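Local coordinates for protein Ent-copalyl diphosphate synthase (Streptomyces platensis, PDB 5BP8) that is a largely helical terpene-cyclase-type protein related to the squalene-hopene cyclase superfamily, at residues C105-A118 with K152-P164. Sequence-based numbering, arbitrary orientation.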
loop_
_atom_site.group_PDB
_atom_site.type_symbol
_atom_site.label_atom_id
_atom_site.label_comp_id
_atom_site.label_asym_id
_atom_site.label_seq_id
_atom_site.Cartn_x
_atom_site.Cartn_y
_atom_site.Cartn_z
ATOM N N CYS A 105 -2.309 4.615 26.220
ATOM C CA CYS A 105 -2.173 3.173 26.243
ATOM C C CYS A 105 -3.429 2.478 26.768
ATOM O O CYS A 105 -3.955 1.531 26.129
ATOM C CB CYS A 105 -0.979 2.802 27.089
ATOM S SG CYS A 105 -0.570 1.056 27.010
ATOM N N ALA A 106 -3.927 2.950 27.910
ATOM C CA ALA A 106 -5.123 2.356 28.524
ATOM C C ALA A 106 -6.338 2.481 27.627
ATOM O O ALA A 106 -7.149 1.530 27.509
ATOM C CB ALA A 106 -5.392 2.961 29.877
ATOM N N ASP A 107 -6.465 3.621 26.961
ATOM C CA ASP A 107 -7.596 3.792 26.035
ATOM C C ASP A 107 -7.477 2.895 24.810
ATOM O O ASP A 107 -8.493 2.411 24.318
ATOM C CB ASP A 107 -7.763 5.252 25.618
ATOM C CG ASP A 107 -8.236 6.151 26.776
ATOM O OD1 ASP A 107 -8.069 7.378 26.619
ATOM O OD2 ASP A 107 -8.795 5.637 27.776
ATOM N N GLY A 108 -6.247 2.662 24.339
ATOM C CA GLY A 108 -5.970 1.670 23.291
ATOM C C GLY A 108 -6.324 0.251 23.698
ATOM O O GLY A 108 -6.948 -0.492 22.938
ATOM N N LEU A 109 -5.969 -0.110 24.920
ATOM C CA LEU A 109 -6.360 -1.413 25.492
ATOM C C LEU A 109 -7.867 -1.569 25.553
ATOM O O LEU A 109 -8.407 -2.638 25.191
ATOM C CB LEU A 109 -5.753 -1.607 26.885
ATOM C CG LEU A 109 -4.241 -1.816 26.907
ATOM C CD1 LEU A 109 -3.613 -1.503 28.263
ATOM C CD2 LEU A 109 -3.869 -3.214 26.412
ATOM N N GLY A 110 -8.553 -0.504 25.967
ATOM C CA GLY A 110 -9.998 -0.479 25.956
ATOM C C GLY A 110 -10.568 -0.704 24.573
ATOM O O GLY A 110 -11.498 -1.508 24.414
ATOM N N ALA A 111 -10.056 0.004 23.566
ATOM C CA ALA A 111 -10.518 -0.187 22.200
ATOM C C ALA A 111 -10.303 -1.614 21.678
ATOM O O ALA A 111 -11.148 -2.137 20.947
ATOM C CB ALA A 111 -9.882 0.840 21.248
ATOM N N LEU A 112 -9.167 -2.216 22.010
ATOM C CA LEU A 112 -8.902 -3.613 21.651
ATOM C C LEU A 112 -9.929 -4.566 22.296
ATOM O O LEU A 112 -10.566 -5.401 21.622
ATOM C CB LEU A 112 -7.489 -4.020 22.050
ATOM C CG LEU A 112 -6.365 -3.378 21.226
ATOM C CD1 LEU A 112 -5.014 -3.606 21.894
ATOM C CD2 LEU A 112 -6.368 -3.939 19.820
ATOM N N ARG A 113 -10.097 -4.423 23.593
ATOM C CA ARG A 113 -10.998 -5.282 24.362
ATOM C C ARG A 113 -12.459 -5.072 24.024
ATOM O O ARG A 113 -13.216 -6.046 24.019
ATOM C CB ARG A 113 -10.768 -5.032 25.856
ATOM C CG ARG A 113 -11.435 -6.024 26.817
ATOM C CD ARG A 113 -10.572 -6.126 28.085
ATOM N NE ARG A 113 -11.216 -6.837 29.205
ATOM C CZ ARG A 113 -12.031 -6.269 30.105
ATOM N NH1 ARG A 113 -12.347 -4.980 30.024
ATOM N NH2 ARG A 113 -12.539 -7.001 31.088
ATOM N N ASP A 114 -12.854 -3.828 23.738
ATOM C CA ASP A 114 -14.252 -3.470 23.582
ATOM C C ASP A 114 -14.790 -3.678 22.165
ATOM O O ASP A 114 -15.977 -3.550 21.952
ATOM C CB ASP A 114 -14.525 -2.028 24.006
ATOM C CG ASP A 114 -14.322 -1.797 25.513
ATOM O OD1 ASP A 114 -14.194 -2.783 26.287
ATOM O OD2 ASP A 114 -14.278 -0.603 25.908
ATOM N N GLY A 115 -13.937 -3.943 21.185
ATOM C CA GLY A 115 -14.465 -4.165 19.845
ATOM C C GLY A 115 -13.486 -4.650 18.801
ATOM O O GLY A 115 -13.851 -5.428 17.919
ATOM N N LEU A 116 -12.251 -4.186 18.850
ATOM C CA LEU A 116 -11.345 -4.489 17.753
ATOM C C LEU A 116 -10.982 -5.975 17.715
ATOM O O LEU A 116 -10.870 -6.544 16.620
ATOM C CB LEU A 116 -10.072 -3.648 17.802
ATOM C CG LEU A 116 -10.222 -2.159 17.462
ATOM C CD1 LEU A 116 -8.955 -1.436 17.939
ATOM C CD2 LEU A 116 -10.490 -1.871 16.004
ATOM N N LEU A 117 -10.740 -6.581 18.872
ATOM C CA LEU A 117 -10.261 -7.977 18.890
ATOM C C LEU A 117 -11.342 -8.946 18.414
ATOM O O LEU A 117 -11.032 -10.027 17.893
ATOM C CB LEU A 117 -9.749 -8.372 20.261
ATOM C CG LEU A 117 -8.366 -7.765 20.553
ATOM C CD1 LEU A 117 -8.143 -7.872 22.037
ATOM C CD2 LEU A 117 -7.222 -8.394 19.765
ATOM N N ALA A 118 -12.582 -8.536 18.576
ATOM C CA ALA A 118 -13.740 -9.350 18.217
ATOM C C ALA A 118 -14.390 -8.949 16.913
ATOM O O ALA A 118 -15.364 -9.610 16.491
ATOM C CB ALA A 118 -14.782 -9.255 19.321
ATOM N N LYS A 152 -4.570 4.719 35.050
ATOM C CA LYS A 152 -5.452 3.558 35.179
ATOM C C LYS A 152 -4.793 2.310 34.636
ATOM O O LYS A 152 -5.313 1.215 34.763
ATOM C CB LYS A 152 -6.842 3.792 34.553
ATOM C CG LYS A 152 -6.909 4.582 33.261
ATOM C CD LYS A 152 -8.365 4.830 32.894
ATOM C CE LYS A 152 -8.518 5.273 31.450
ATOM N NZ LYS A 152 -9.944 5.172 31.027
ATOM N N LEU A 153 -3.585 2.455 34.108
ATOM C CA LEU A 153 -2.880 1.325 33.548
ATOM C C LEU A 153 -2.597 0.215 34.555
ATOM O O LEU A 153 -2.689 -0.965 34.222
ATOM C CB LEU A 153 -1.619 1.843 32.822
ATOM C CG LEU A 153 -0.997 0.982 31.775
ATOM C CD1 LEU A 153 -2.020 0.566 30.725
ATOM C CD2 LEU A 153 0.165 1.741 31.165
ATOM N N GLY A 154 -2.326 0.560 35.817
ATOM C CA GLY A 154 -2.177 -0.432 36.865
ATOM C C GLY A 154 -3.374 -1.363 37.048
ATOM O O GLY A 154 -3.230 -2.528 37.415
ATOM N N ALA A 155 -4.564 -0.862 36.736
ATOM C CA ALA A 155 -5.772 -1.670 36.796
ATOM C C ALA A 155 -5.800 -2.785 35.747
ATOM O O ALA A 155 -6.551 -3.759 35.890
ATOM C CB ALA A 155 -6.995 -0.765 36.634
ATOM N N TRP A 156 -4.995 -2.630 34.692
ATOM C CA TRP A 156 -4.858 -3.628 33.619
ATOM C C TRP A 156 -3.851 -4.722 33.909
ATOM O O TRP A 156 -3.736 -5.685 33.145
ATOM C CB TRP A 156 -4.478 -2.927 32.298
ATOM C CG TRP A 156 -5.610 -2.192 31.690
ATOM C CD1 TRP A 156 -5.989 -0.934 31.953
ATOM C CD2 TRP A 156 -6.519 -2.697 30.696
ATOM N NE1 TRP A 156 -7.092 -0.599 31.186
ATOM C CE2 TRP A 156 -7.435 -1.671 30.410
ATOM C CE3 TRP A 156 -6.640 -3.912 30.033
ATOM C CZ2 TRP A 156 -8.473 -1.819 29.479
ATOM C CZ3 TRP A 156 -7.693 -4.070 29.108
ATOM C CH2 TRP A 156 -8.588 -3.033 28.863
ATOM N N SER A 157 -3.127 -4.596 35.020
ATOM C CA SER A 157 -2.133 -5.578 35.408
ATOM C C SER A 157 -2.718 -6.985 35.410
ATOM O O SER A 157 -3.789 -7.218 35.970
ATOM C CB SER A 157 -1.572 -5.221 36.801
ATOM O OG SER A 157 -0.582 -6.156 37.182
ATOM N N GLY A 158 -2.030 -7.912 34.753
ATOM C CA GLY A 158 -2.445 -9.294 34.702
ATOM C C GLY A 158 -3.612 -9.637 33.778
ATOM O O GLY A 158 -4.101 -10.786 33.785
ATOM N N THR A 159 -4.107 -8.663 33.025
ATOM C CA THR A 159 -5.128 -8.922 32.008
ATOM C C THR A 159 -4.520 -9.769 30.884
ATOM O O THR A 159 -3.360 -9.605 30.568
ATOM C CB THR A 159 -5.658 -7.594 31.414
ATOM O OG1 THR A 159 -6.414 -6.897 32.427
ATOM C CG2 THR A 159 -6.550 -7.843 30.188
ATOM N N THR A 160 -5.315 -10.669 30.309
ATOM C CA THR A 160 -4.958 -11.394 29.103
ATOM C C THR A 160 -6.002 -11.060 28.065
ATOM O O THR A 160 -7.173 -11.347 28.263
ATOM C CB THR A 160 -4.967 -12.917 29.317
ATOM O OG1 THR A 160 -4.080 -13.234 30.391
ATOM C CG2 THR A 160 -4.508 -13.648 28.064
ATOM N N LEU A 161 -5.575 -10.405 26.981
ATOM C CA LEU A 161 -6.449 -10.129 25.864
ATOM C C LEU A 161 -6.496 -11.346 24.948
ATOM O O LEU A 161 -5.487 -12.025 24.750
ATOM C CB LEU A 161 -5.917 -8.942 25.082
ATOM C CG LEU A 161 -5.856 -7.603 25.795
ATOM C CD1 LEU A 161 -5.221 -6.591 24.860
ATOM C CD2 LEU A 161 -7.217 -7.148 26.253
ATOM N N THR A 162 -7.672 -11.635 24.413
ATOM C CA THR A 162 -7.821 -12.741 23.476
ATOM C C THR A 162 -8.652 -12.300 22.279
ATOM O O THR A 162 -9.339 -11.288 22.323
ATOM C CB THR A 162 -8.507 -13.968 24.141
ATOM O OG1 THR A 162 -9.889 -13.698 24.325
ATOM C CG2 THR A 162 -7.892 -14.292 25.484
ATOM N N SER A 163 -8.607 -13.089 21.222
ATOM C CA SER A 163 -9.394 -12.829 20.052
ATOM C C SER A 163 -9.902 -14.143 19.470
ATOM O O SER A 163 -9.148 -15.110 19.382
ATOM C CB SER A 163 -8.554 -12.127 18.990
ATOM O OG SER A 163 -9.280 -12.012 17.761
ATOM N N PRO A 164 -11.160 -14.160 19.037
ATOM C CA PRO A 164 -11.735 -15.308 18.321
ATOM C C PRO A 164 -11.311 -15.428 16.860
ATOM O O PRO A 164 -11.595 -16.452 16.218
ATOM C CB PRO A 164 -13.233 -15.060 18.427
ATOM C CG PRO A 164 -13.351 -13.575 18.457
ATOM C CD PRO A 164 -12.153 -13.094 19.246
HETATM O O HOH W 1 -9.346 -9.257 28.474
#
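Trp156 lies over Leu109 on one side of helix 98-116; in this largely helical terpene-cyclase-type protein, the loop between helices 127-144 and 171-179 packs along that helix. Leu109 CB sits over one face of the indole in a CH-pi contact, 3.6 Å from the centroid of the six-membered ring. Arg113 CD touches Trp156 CZ3 at 3.7 Å; the arginine chain, extended from CG to NE, runs past the indole with its guanidinium plane 82° from the ring plane. Beyond the indole, Leu153 CD1 meets Leu109 CD1 at 3.6 Å and also touches Cys105 SG. Lys152 NZ reaches Asp107 OD2 at 3.5 Å, a salt bridge whose hydrogen bond is weak, between a partly exposed aspartate and an exposed lysine. The two methyls of Leu161 divide between partners: CD1 meets Leu109 CD2 and Leu112 CD1, CD2 meets Arg113 CD. Leu117 N bonds Leu112 O in a pi-type turn, and there Leu117 CD1 packs on Leu161 CB. Ser163 OG, anti to its backbone N (chi1 173°), donates to Leu117 O at 2.7 Å, tilted 16° from the carbonyl plane. Water 1, in the guanidinium plane, accepts a weak bond from Arg113 NE and donates to Thr160 O. A type II turn from Trp156 to Thr159 redirects the chain toward Leu161. Leu135 and Ile138 of helix 127-144 also touch Leu161, while Asn139 OD1 accepts a hydrogen bond from its backbone N, tying the loop backbone to helix 127-144, so Leu161 contacts both that helix and helix 98-116. Ser163 OG is also hydrogen-bonded to Ala165 N.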